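Local atomic coordinates of alpha-galactosidase (Lactobacillus brevis, PDB entry 3MI6), a protein that probably hydrolyses terminal, non-reducing alpha-D-galactose residues from alpha-galactosides, as a member of glycosyl hydrolase family 36. Residues D[411-416]-D[465-470]; D[449-454]-D[458-463]; D[476-481]-D[506-511]. One frame throughout, in Å; residues are numbered along the deposited sequence.

Contact 1. Residues D[411-416]-D[465-470]; sequences LWFEPE and SQMIES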
loop_
_atom_site.group_PDB
_atom_site.type_symbol
_atom_site.label_atom_id
_atom_site.label_comp_id
_atom_site.label_asym_id
_atom_site.label_seq_id
_atom_site.Cartn_x
_atom_site.Cartn_y
_atom_site.Cartn_z
ATOM N N LEU D 411 33.327 -37.703 -1.036
ATOM C CA LEU D 411 34.301 -36.721 -1.503
ATOM C C LEU D 411 33.765 -35.802 -2.598
ATOM O O LEU D 411 32.726 -36.056 -3.192
ATOM C CB LEU D 411 35.642 -37.374 -1.907
ATOM C CG LEU D 411 35.826 -38.058 -3.267
ATOM C CD1 LEU D 411 36.008 -37.021 -4.335
ATOM C CD2 LEU D 411 37.031 -38.978 -3.262
ATOM N N TRP D 412 34.525 -34.744 -2.853
ATOM C CA TRP D 412 34.120 -33.582 -3.630
ATOM C C TRP D 412 34.760 -33.601 -5.024
ATOM O O TRP D 412 35.974 -33.711 -5.168
ATOM C CB TRP D 412 34.578 -32.347 -2.842
ATOM C CG TRP D 412 34.343 -31.002 -3.437
ATOM C CD1 TRP D 412 33.400 -30.105 -3.052
ATOM C CD2 TRP D 412 35.107 -30.360 -4.475
ATOM N NE1 TRP D 412 33.507 -28.952 -3.791
ATOM C CE2 TRP D 412 34.547 -29.082 -4.674
ATOM C CE3 TRP D 412 36.202 -30.744 -5.260
ATOM C CZ2 TRP D 412 35.036 -28.187 -5.636
ATOM C CZ3 TRP D 412 36.689 -29.855 -6.205
ATOM C CH2 TRP D 412 36.108 -28.593 -6.388
ATOM N N PHE D 413 33.934 -33.518 -6.052
ATOM C CA PHE D 413 34.415 -33.273 -7.399
ATOM C C PHE D 413 33.834 -31.956 -7.909
ATOM O O PHE D 413 32.799 -31.489 -7.415
ATOM C CB PHE D 413 33.961 -34.381 -8.345
ATOM C CG PHE D 413 34.563 -35.720 -8.060
ATOM C CD1 PHE D 413 35.738 -36.109 -8.680
ATOM C CD2 PHE D 413 33.940 -36.603 -7.191
ATOM C CE1 PHE D 413 36.290 -37.353 -8.421
ATOM C CE2 PHE D 413 34.481 -37.841 -6.931
ATOM C CZ PHE D 413 35.660 -38.219 -7.543
ATOM N N GLU D 414 34.497 -31.372 -8.907
ATOM C CA GLU D 414 33.942 -30.277 -9.708
ATOM C C GLU D 414 34.253 -30.588 -11.168
ATOM O O GLU D 414 35.093 -29.933 -11.778
ATOM C CB GLU D 414 34.538 -28.918 -9.301
ATOM C CG GLU D 414 33.780 -27.695 -9.828
ATOM C CD GLU D 414 34.396 -26.369 -9.389
ATOM O OE1 GLU D 414 35.208 -26.358 -8.444
ATOM O OE2 GLU D 414 34.066 -25.325 -9.987
ATOM N N PRO D 415 33.561 -31.599 -11.728
ATOM C CA PRO D 415 33.799 -32.239 -13.034
ATOM C C PRO D 415 33.864 -31.279 -14.213
ATOM O O PRO D 415 34.820 -31.322 -15.001
ATOM C CB PRO D 415 32.566 -33.121 -13.216
ATOM C CG PRO D 415 32.098 -33.398 -11.848
ATOM C CD PRO D 415 32.362 -32.149 -11.069
ATOM N N GLU D 416 32.836 -30.445 -14.341
ATOM C CA GLU D 416 32.675 -29.572 -15.498
ATOM C C GLU D 416 33.806 -28.530 -15.677
ATOM O O GLU D 416 33.800 -27.776 -16.655
ATOM C CB GLU D 416 31.303 -28.880 -15.422
ATOM C CG GLU D 416 30.112 -29.830 -15.148
ATOM C CD GLU D 416 28.972 -29.160 -14.365
ATOM O OE1 GLU D 416 28.306 -28.257 -14.918
ATOM O OE2 GLU D 416 28.736 -29.538 -13.193
ATOM N N SER D 465 34.174 -43.055 -11.838
ATOM C CA SER D 465 33.856 -44.433 -11.479
ATOM C C SER D 465 35.097 -45.144 -10.958
ATOM O O SER D 465 35.014 -45.971 -10.058
ATOM C CB SER D 465 33.238 -45.181 -12.656
ATOM O OG SER D 465 33.979 -44.951 -13.831
ATOM N N GLN D 466 36.254 -44.803 -11.505
ATOM C CA GLN D 466 37.489 -45.388 -11.014
ATOM C C GLN D 466 37.703 -45.010 -9.561
ATOM O O GLN D 466 38.297 -45.770 -8.797
ATOM C CB GLN D 466 38.684 -44.949 -11.858
ATOM C CG GLN D 466 38.702 -45.564 -13.242
ATOM C CD GLN D 466 39.972 -45.259 -14.006
ATOM O OE1 GLN D 466 40.758 -44.387 -13.618
ATOM N NE2 GLN D 466 40.179 -45.974 -15.108
HETATM N N MSE D 467 37.202 -43.835 -9.186
HETATM C CA MSE D 467 37.366 -43.320 -7.832
HETATM C C MSE D 467 36.313 -43.873 -6.865
HETATM O O MSE D 467 36.583 -44.075 -5.674
HETATM C CB MSE D 467 37.332 -41.797 -7.846
HETATM C CG MSE D 467 37.853 -41.164 -6.562
HETATM SE SE MSE D 467 39.752 -41.513 -6.205
HETATM C CE MSE D 467 40.451 -41.105 -7.985
ATOM N N ILE D 468 35.115 -44.116 -7.392
ATOM C CA ILE D 468 34.030 -44.718 -6.630
ATOM C C ILE D 468 34.341 -46.170 -6.321
ATOM O O ILE D 468 34.059 -46.640 -5.218
ATOM C CB ILE D 468 32.710 -44.663 -7.402
ATOM C CG1 ILE D 468 32.226 -43.221 -7.538
ATOM C CG2 ILE D 468 31.658 -45.493 -6.717
ATOM C CD1 ILE D 468 31.085 -43.062 -8.526
ATOM N N GLU D 469 34.922 -46.878 -7.292
ATOM C CA GLU D 469 35.317 -48.281 -7.106
ATOM C C GLU D 469 36.550 -48.401 -6.215
ATOM O O GLU D 469 36.615 -49.244 -5.324
ATOM C CB GLU D 469 35.582 -48.968 -8.451
ATOM C CG GLU D 469 34.326 -49.306 -9.268
ATOM C CD GLU D 469 34.579 -50.376 -10.326
ATOM O OE1 GLU D 469 35.730 -50.867 -10.423
ATOM O OE2 GLU D 469 33.626 -50.731 -11.056
ATOM N N SER D 470 37.521 -47.538 -6.468
ATOM C CA SER D 470 38.782 -47.568 -5.756
ATOM C C SER D 470 38.589 -47.241 -4.276
ATOM O O SER D 470 39.131 -47.921 -3.402
ATOM C CB SER D 470 39.764 -46.598 -6.421
ATOM O OG SER D 470 40.935 -46.404 -5.651
#

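Contact 2. Residues D[449-454]-D[458-463]; sequences LDMARP and DYLFKL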
loop_
_atom_site.group_PDB
_atom_site.type_symbol
_atom_site.label_atom_id
_atom_site.label_comp_id
_atom_site.label_asym_id
_atom_site.label_seq_id
_atom_site.Cartn_x
_atom_site.Cartn_y
_atom_site.Cartn_z
ATOM N N LEU D 449 34.801 -26.919 -19.147
ATOM C CA LEU D 449 34.953 -27.947 -20.180
ATOM C C LEU D 449 33.768 -27.979 -21.118
ATOM O O LEU D 449 32.633 -27.832 -20.696
ATOM C CB LEU D 449 35.045 -29.329 -19.545
ATOM C CG LEU D 449 36.231 -29.550 -18.628
ATOM C CD1 LEU D 449 36.086 -30.870 -17.884
ATOM C CD2 LEU D 449 37.492 -29.491 -19.471
ATOM N N ASP D 450 34.022 -28.222 -22.391
ATOM C CA ASP D 450 32.917 -28.402 -23.322
ATOM C C ASP D 450 32.154 -29.723 -23.111
ATOM O O ASP D 450 32.406 -30.722 -23.775
ATOM C CB ASP D 450 33.421 -28.289 -24.751
ATOM C CG ASP D 450 32.314 -28.306 -25.745
ATOM O OD1 ASP D 450 31.179 -28.609 -25.344
ATOM O OD2 ASP D 450 32.572 -28.017 -26.928
HETATM N N MSE D 451 31.211 -29.709 -22.184
HETATM C CA MSE D 451 30.366 -30.867 -21.904
HETATM C C MSE D 451 29.529 -31.298 -23.096
HETATM O O MSE D 451 28.847 -32.314 -23.043
HETATM C CB MSE D 451 29.411 -30.553 -20.748
HETATM C CG MSE D 451 30.092 -30.258 -19.421
HETATM SE SE MSE D 451 31.083 -31.802 -18.737
HETATM C CE MSE D 451 29.616 -33.077 -18.619
ATOM N N ALA D 452 29.547 -30.504 -24.156
ATOM C CA ALA D 452 28.755 -30.810 -25.335
ATOM C C ALA D 452 29.407 -31.940 -26.118
ATOM O O ALA D 452 28.772 -32.553 -26.974
ATOM C CB ALA D 452 28.601 -29.579 -26.205
ATOM N N ARG D 453 30.675 -32.214 -25.819
ATOM C CA ARG D 453 31.422 -33.269 -26.494
ATOM C C ARG D 453 31.319 -34.587 -25.742
ATOM O O ARG D 453 31.682 -34.673 -24.570
ATOM C CB ARG D 453 32.893 -32.889 -26.604
ATOM C CG ARG D 453 33.160 -31.590 -27.304
ATOM C CD ARG D 453 34.478 -31.020 -26.837
ATOM N NE ARG D 453 35.031 -30.101 -27.821
ATOM C CZ ARG D 453 36.073 -30.379 -28.599
ATOM N NH1 ARG D 453 36.690 -31.552 -28.498
ATOM N NH2 ARG D 453 36.503 -29.477 -29.472
ATOM N N PRO D 454 30.823 -35.623 -26.419
ATOM C CA PRO D 454 30.733 -36.949 -25.804
ATOM C C PRO D 454 32.093 -37.533 -25.417
ATOM O O PRO D 454 32.147 -38.425 -24.580
ATOM C CB PRO D 454 30.052 -37.788 -26.888
ATOM C CG PRO D 454 29.251 -36.798 -27.659
ATOM C CD PRO D 454 30.067 -35.542 -27.678
ATOM N N ASP D 458 32.807 -39.146 -21.451
ATOM C CA ASP D 458 33.448 -40.465 -21.328
ATOM C C ASP D 458 34.679 -40.426 -20.444
ATOM O O ASP D 458 34.900 -41.316 -19.626
ATOM C CB ASP D 458 33.844 -41.012 -22.695
ATOM C CG ASP D 458 32.651 -41.470 -23.525
ATOM O OD1 ASP D 458 31.551 -41.710 -22.959
ATOM O OD2 ASP D 458 32.834 -41.598 -24.762
ATOM N N TYR D 459 35.480 -39.385 -20.625
ATOM C CA TYR D 459 36.688 -39.189 -19.841
ATOM C C TYR D 459 36.349 -38.950 -18.380
ATOM O O TYR D 459 37.045 -39.430 -17.480
ATOM C CB TYR D 459 37.502 -38.019 -20.402
ATOM C CG TYR D 459 38.701 -37.627 -19.569
ATOM C CD1 TYR D 459 39.902 -38.327 -19.660
ATOM C CD2 TYR D 459 38.638 -36.551 -18.701
ATOM C CE1 TYR D 459 41.013 -37.964 -18.889
ATOM C CE2 TYR D 459 39.730 -36.184 -17.935
ATOM C CZ TYR D 459 40.917 -36.891 -18.033
ATOM O OH TYR D 459 41.992 -36.516 -17.263
ATOM N N LEU D 460 35.271 -38.205 -18.146
ATOM C CA LEU D 460 34.882 -37.878 -16.786
ATOM C C LEU D 460 34.232 -39.079 -16.118
ATOM O O LEU D 460 34.548 -39.400 -14.970
ATOM C CB LEU D 460 33.959 -36.664 -16.760
ATOM C CG LEU D 460 34.650 -35.370 -17.188
ATOM C CD1 LEU D 460 33.652 -34.231 -17.267
ATOM C CD2 LEU D 460 35.779 -35.034 -16.250
ATOM N N PHE D 461 33.339 -39.752 -16.841
ATOM C CA PHE D 461 32.722 -40.953 -16.304
ATOM C C PHE D 461 33.774 -41.971 -15.891
ATOM O O PHE D 461 33.694 -42.553 -14.819
ATOM C CB PHE D 461 31.761 -41.596 -17.292
ATOM C CG PHE D 461 31.304 -42.958 -16.860
ATOM C CD1 PHE D 461 30.187 -43.105 -16.053
ATOM C CD2 PHE D 461 32.008 -44.086 -17.230
ATOM C CE1 PHE D 461 29.771 -44.353 -15.644
ATOM C CE2 PHE D 461 31.602 -45.332 -16.826
ATOM C CZ PHE D 461 30.485 -45.470 -16.031
ATOM N N LYS D 462 34.760 -42.197 -16.751
ATOM C CA LYS D 462 35.805 -43.160 -16.439
ATOM C C LYS D 462 36.593 -42.764 -15.191
ATOM O O LYS D 462 36.833 -43.598 -14.325
ATOM C CB LYS D 462 36.746 -43.369 -17.629
ATOM C CG LYS D 462 37.991 -44.176 -17.262
ATOM C CD LYS D 462 38.906 -44.430 -18.446
ATOM C CE LYS D 462 40.282 -44.894 -17.970
ATOM N NZ LYS D 462 41.302 -44.834 -19.056
ATOM N N LEU D 463 36.983 -41.493 -15.101
ATOM C CA LEU D 463 37.749 -40.988 -13.962
ATOM C C LEU D 463 37.011 -41.047 -12.619
ATOM O O LEU D 463 37.607 -41.320 -11.570
ATOM C CB LEU D 463 38.222 -39.562 -14.229
ATOM C CG LEU D 463 39.737 -39.541 -14.423
ATOM C CD1 LEU D 463 40.273 -38.144 -14.688
ATOM C CD2 LEU D 463 40.384 -40.145 -13.192
#

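Contact 3. Residues D[476-481]-D[506-511]; sequences IKWDMN and LGVYQL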
loop_
_atom_site.group_PDB
_atom_site.type_symbol
_atom_site.label_atom_id
_atom_site.label_comp_id
_atom_site.label_asym_id
_atom_site.label_seq_id
_atom_site.Cartn_x
_atom_site.Cartn_y
_atom_site.Cartn_z
ATOM N N ILE D 476 29.031 -38.355 -3.056
ATOM C CA ILE D 476 29.849 -37.421 -3.810
ATOM C C ILE D 476 29.214 -36.022 -3.768
ATOM O O ILE D 476 28.024 -35.844 -4.022
ATOM C CB ILE D 476 30.067 -37.919 -5.272
ATOM C CG1 ILE D 476 31.253 -38.888 -5.334
ATOM C CG2 ILE D 476 30.311 -36.773 -6.214
ATOM C CD1 ILE D 476 31.394 -39.599 -6.648
ATOM N N LYS D 477 30.006 -35.035 -3.387
ATOM C CA LYS D 477 29.590 -33.656 -3.518
ATOM C C LYS D 477 30.083 -33.200 -4.887
ATOM O O LYS D 477 31.282 -33.143 -5.146
ATOM C CB LYS D 477 30.185 -32.807 -2.392
ATOM C CG LYS D 477 29.582 -31.409 -2.233
ATOM C CD LYS D 477 30.267 -30.692 -1.058
ATOM C CE LYS D 477 29.886 -29.218 -0.945
ATOM N NZ LYS D 477 30.624 -28.497 0.157
ATOM N N TRP D 478 29.138 -32.903 -5.766
ATOM C CA TRP D 478 29.434 -32.498 -7.134
ATOM C C TRP D 478 29.172 -30.998 -7.286
ATOM O O TRP D 478 28.031 -30.550 -7.452
ATOM C CB TRP D 478 28.574 -33.326 -8.091
ATOM C CG TRP D 478 28.595 -32.932 -9.539
ATOM C CD1 TRP D 478 28.871 -31.705 -10.057
ATOM C CD2 TRP D 478 28.281 -33.775 -10.652
ATOM N NE1 TRP D 478 28.757 -31.729 -11.429
ATOM C CE2 TRP D 478 28.392 -32.986 -11.820
ATOM C CE3 TRP D 478 27.913 -35.121 -10.777
ATOM C CZ2 TRP D 478 28.154 -33.496 -13.093
ATOM C CZ3 TRP D 478 27.672 -35.627 -12.045
ATOM C CH2 TRP D 478 27.795 -34.817 -13.187
ATOM N N ASP D 479 30.253 -30.232 -7.226
ATOM C CA ASP D 479 30.182 -28.781 -7.167
ATOM C C ASP D 479 30.327 -28.171 -8.567
ATOM O O ASP D 479 30.526 -28.886 -9.544
ATOM C CB ASP D 479 31.284 -28.286 -6.238
ATOM C CG ASP D 479 30.996 -26.926 -5.665
ATOM O OD1 ASP D 479 30.098 -26.229 -6.193
ATOM O OD2 ASP D 479 31.677 -26.558 -4.676
HETATM N N MSE D 480 30.225 -26.847 -8.658
HETATM C CA MSE D 480 30.258 -26.133 -9.935
HETATM C C MSE D 480 30.334 -24.628 -9.645
HETATM O O MSE D 480 29.315 -24.000 -9.338
HETATM C CB MSE D 480 29.016 -26.477 -10.763
HETATM C CG MSE D 480 29.149 -26.192 -12.248
HETATM SE SE MSE D 480 28.808 -24.329 -12.755
HETATM C CE MSE D 480 26.852 -24.251 -12.602
ATOM N N ASN D 481 31.537 -24.058 -9.762
ATOM C CA ASN D 481 31.867 -22.781 -9.130
ATOM C C ASN D 481 32.124 -21.545 -10.006
ATOM O O ASN D 481 32.616 -20.536 -9.511
ATOM C CB ASN D 481 33.060 -22.966 -8.191
ATOM C CG ASN D 481 32.691 -23.696 -6.918
ATOM O OD1 ASN D 481 33.327 -24.691 -6.542
ATOM N ND2 ASN D 481 31.649 -23.216 -6.250
ATOM N N LEU D 506 22.524 -31.171 -21.423
ATOM C CA LEU D 506 22.325 -32.583 -21.724
ATOM C C LEU D 506 23.566 -33.396 -21.346
ATOM O O LEU D 506 23.459 -34.500 -20.824
ATOM C CB LEU D 506 21.975 -32.780 -23.198
ATOM C CG LEU D 506 20.664 -32.127 -23.638
ATOM C CD1 LEU D 506 20.414 -32.332 -25.117
ATOM C CD2 LEU D 506 19.484 -32.621 -22.813
ATOM N N GLY D 507 24.744 -32.835 -21.596
ATOM C CA GLY D 507 25.989 -33.462 -21.196
ATOM C C GLY D 507 26.088 -33.752 -19.702
ATOM O O GLY D 507 26.479 -34.870 -19.293
ATOM N N VAL D 508 25.753 -32.750 -18.884
ATOM C CA VAL D 508 25.753 -32.923 -17.447
ATOM C C VAL D 508 24.788 -34.058 -17.135
ATOM O O VAL D 508 25.148 -34.990 -16.423
ATOM C CB VAL D 508 25.430 -31.590 -16.682
ATOM C CG1 VAL D 508 24.992 -31.836 -15.217
ATOM C CG2 VAL D 508 26.626 -30.672 -16.707
ATOM N N TYR D 509 23.587 -34.031 -17.699
ATOM C CA TYR D 509 22.664 -35.126 -17.423
ATOM C C TYR D 509 23.263 -36.467 -17.841
ATOM O O TYR D 509 23.208 -37.445 -17.092
ATOM C CB TYR D 509 21.308 -34.915 -18.087
ATOM C CG TYR D 509 20.571 -33.725 -17.548
ATOM C CD1 TYR D 509 20.734 -33.332 -16.231
ATOM C CD2 TYR D 509 19.717 -32.997 -18.346
ATOM C CE1 TYR D 509 20.065 -32.251 -15.716
ATOM C CE2 TYR D 509 19.044 -31.894 -17.840
ATOM C CZ TYR D 509 19.224 -31.527 -16.517
ATOM O OH TYR D 509 18.555 -30.435 -15.998
ATOM N N GLN D 510 23.844 -36.510 -19.032
ATOM C CA GLN D 510 24.567 -37.698 -19.476
ATOM C C GLN D 510 25.458 -38.229 -18.353
ATOM O O GLN D 510 25.431 -39.413 -18.028
ATOM C CB GLN D 510 25.417 -37.383 -20.720
ATOM C CG GLN D 510 24.729 -37.641 -22.065
ATOM C CD GLN D 510 24.155 -39.046 -22.144
ATOM O OE1 GLN D 510 24.897 -40.036 -22.329
ATOM N NE2 GLN D 510 22.826 -39.149 -21.986
ATOM N N LEU D 511 26.244 -37.345 -17.752
ATOM C CA LEU D 511 27.208 -37.780 -16.751
ATOM C C LEU D 511 26.522 -38.282 -15.485
ATOM O O LEU D 511 26.949 -39.273 -14.890
ATOM C CB LEU D 511 28.170 -36.651 -16.400
ATOM C CG LEU D 511 29.624 -37.050 -16.158
ATOM C CD1 LEU D 511 30.295 -35.984 -15.333
ATOM C CD2 LEU D 511 29.746 -38.394 -15.475
#

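Contact 1. Residues D[411-416]-D[465-470]
Leu411 and Phe413, alternate residues of strand 408-413, both direct their CB toward Met467 on helix 454-471, while the backbones stay well apart, with Leu411 CA 9.5 Å from Ile468 CA. Strand and helix belong to one beta-alpha-beta unit of the (beta/alpha)8 barrel, in which the helix packs on the outside of the sheet and leads on to the neighbouring parallel strand 475-478. Met467, present as selenomethionine, bridges the gap with its CG. That carbon meets Phe413 CZ at 3.8 Å, approaching the ring at its edge and near its plane, and lies 4.0 Å from Leu411 CD2, where the two side chains cross at about a right angle. Met467 has CG anti to the backbone N (chi1 -165°), which carries it off the helix toward the strand; bends at chi2 and chi3 then turn the rest of the chain. A flexible, unbranched side chain suits this place because it can lay its CG against the leucine methyl and the ring rim at once. Trp412, between the two strand residues, belongs to the other side of the sheet and gives its NE1 to Asp479 OD2, the carboxylate of the predicted nucleophile. Phe413 also meets Trp370 edge-to-face and packs on Ile476. With no hydrogen bond or charge pair between the segments, apolar packing and exclusion of water join helix and strand here.

Contact 2. Residues D[449-454]-D[458-463]
Pro454 O accepts Asp458 N at 3.3 Å, the only hydrogen bond between the two segments and a fairly straight one, with an N-H...O angle of 158°. It is an i to i+4 bond of the first turn of helix 454-471, one of the outer helices of the (beta/alpha)8 barrel, with Arg453 in the N-cap position. Proline suits the opening turn of a helix, where no earlier carbonyl of the helix awaits its missing N-H. Asp458 also brings OD2 to 3.3 Å from Pro454 O, but both are acceptors and no bond joins them; the carboxylate has its strong partner elsewhere, in a salt bridge from OD1 to Arg514. Ahead of the helix the chain folds through a type I turn from Asp450 to Arg453, in which Arg453 N reaches Asp450 O at 3.1 Å. Asp450 OD2 accepts from Ser489 OG and makes a salt bridge with Arg453 NE at 3.3 Å, whose hydrogen bond is weak; this ties the side chains at the two ends of the turn together. Beneath this polar edge lies a buried apolar patch. Leu460, in the second turn of the helix, has its CB directed toward the loop, and its CD1 serves two neighbours. Leu449 comes to it tip to tip, CD1 to CD1 at 4.2 Å. Met451, a selenomethionine bent at chi2 and chi3, crosses Leu460 at about a right angle and sets its SE 3.8 Å from Leu460 CD1.

Contact 3. Residues D[476-481]-D[506-511]
Val508 is the first residue of helix 500-518 in this segment to meet Trp478, at the end of strand 475-478: its CG1 lies 4.2 Å from Trp478 CZ2. Tyr509, whose CB is directed away, hydrogen-bonds Ser255 through its OH. Two residues further, Leu511 has its CB directed toward the strand, with CB 3.7 Å and CD1 3.5 Å from Trp478 CH2. Both aliphatic groups come obliquely at the far end of the six-membered ring. Trp478 reaches them because its CG stands anti to the backbone N (chi1 172°), which throws the long, flat side chain outward from the barrel strand. Two further partners fix the ring's orientation: Tyr512 stacks on it and Glu416 OE2 accepts a hydrogen bond from NE1. With an alanine here, Val508 and Leu511 would probably lose their apolar cover, Tyr512 its stacking partner and Glu416 its indole donor. Trp478 lies in the predicted substrate site, beside the predicted nucleophile Asp479, and Lys477 forms a salt bridge with Asp367. Tryptophan suits the place by combining a broad apolar surface with a single N-H: between these two segments there is packing alone, while the polar edge is satisfied by a buried carboxylate.

All three contacts belong to the wall of the (beta/alpha)8 barrel. Contacts 1 and 3 are buried strand-to-helix packings on the neighbouring strands 408-413 and 475-478, which Phe413 N and Lys477 O join by a backbone hydrogen bond, and neither has a hydrogen bond between its two segments. Contact 2, made within the entry to helix 454-471, differs: its apolar part is buried, but Pro454 and Asp458 are exposed and bring a hydrogen bond. Helix 454-471 serves contacts 1 and 2, whereas contact 3 uses the following helix, 500-518. Leu460 and Leu511 pack together between contacts 2 and 3, and Glu416 O to Leu449 N links contacts 1 and 2.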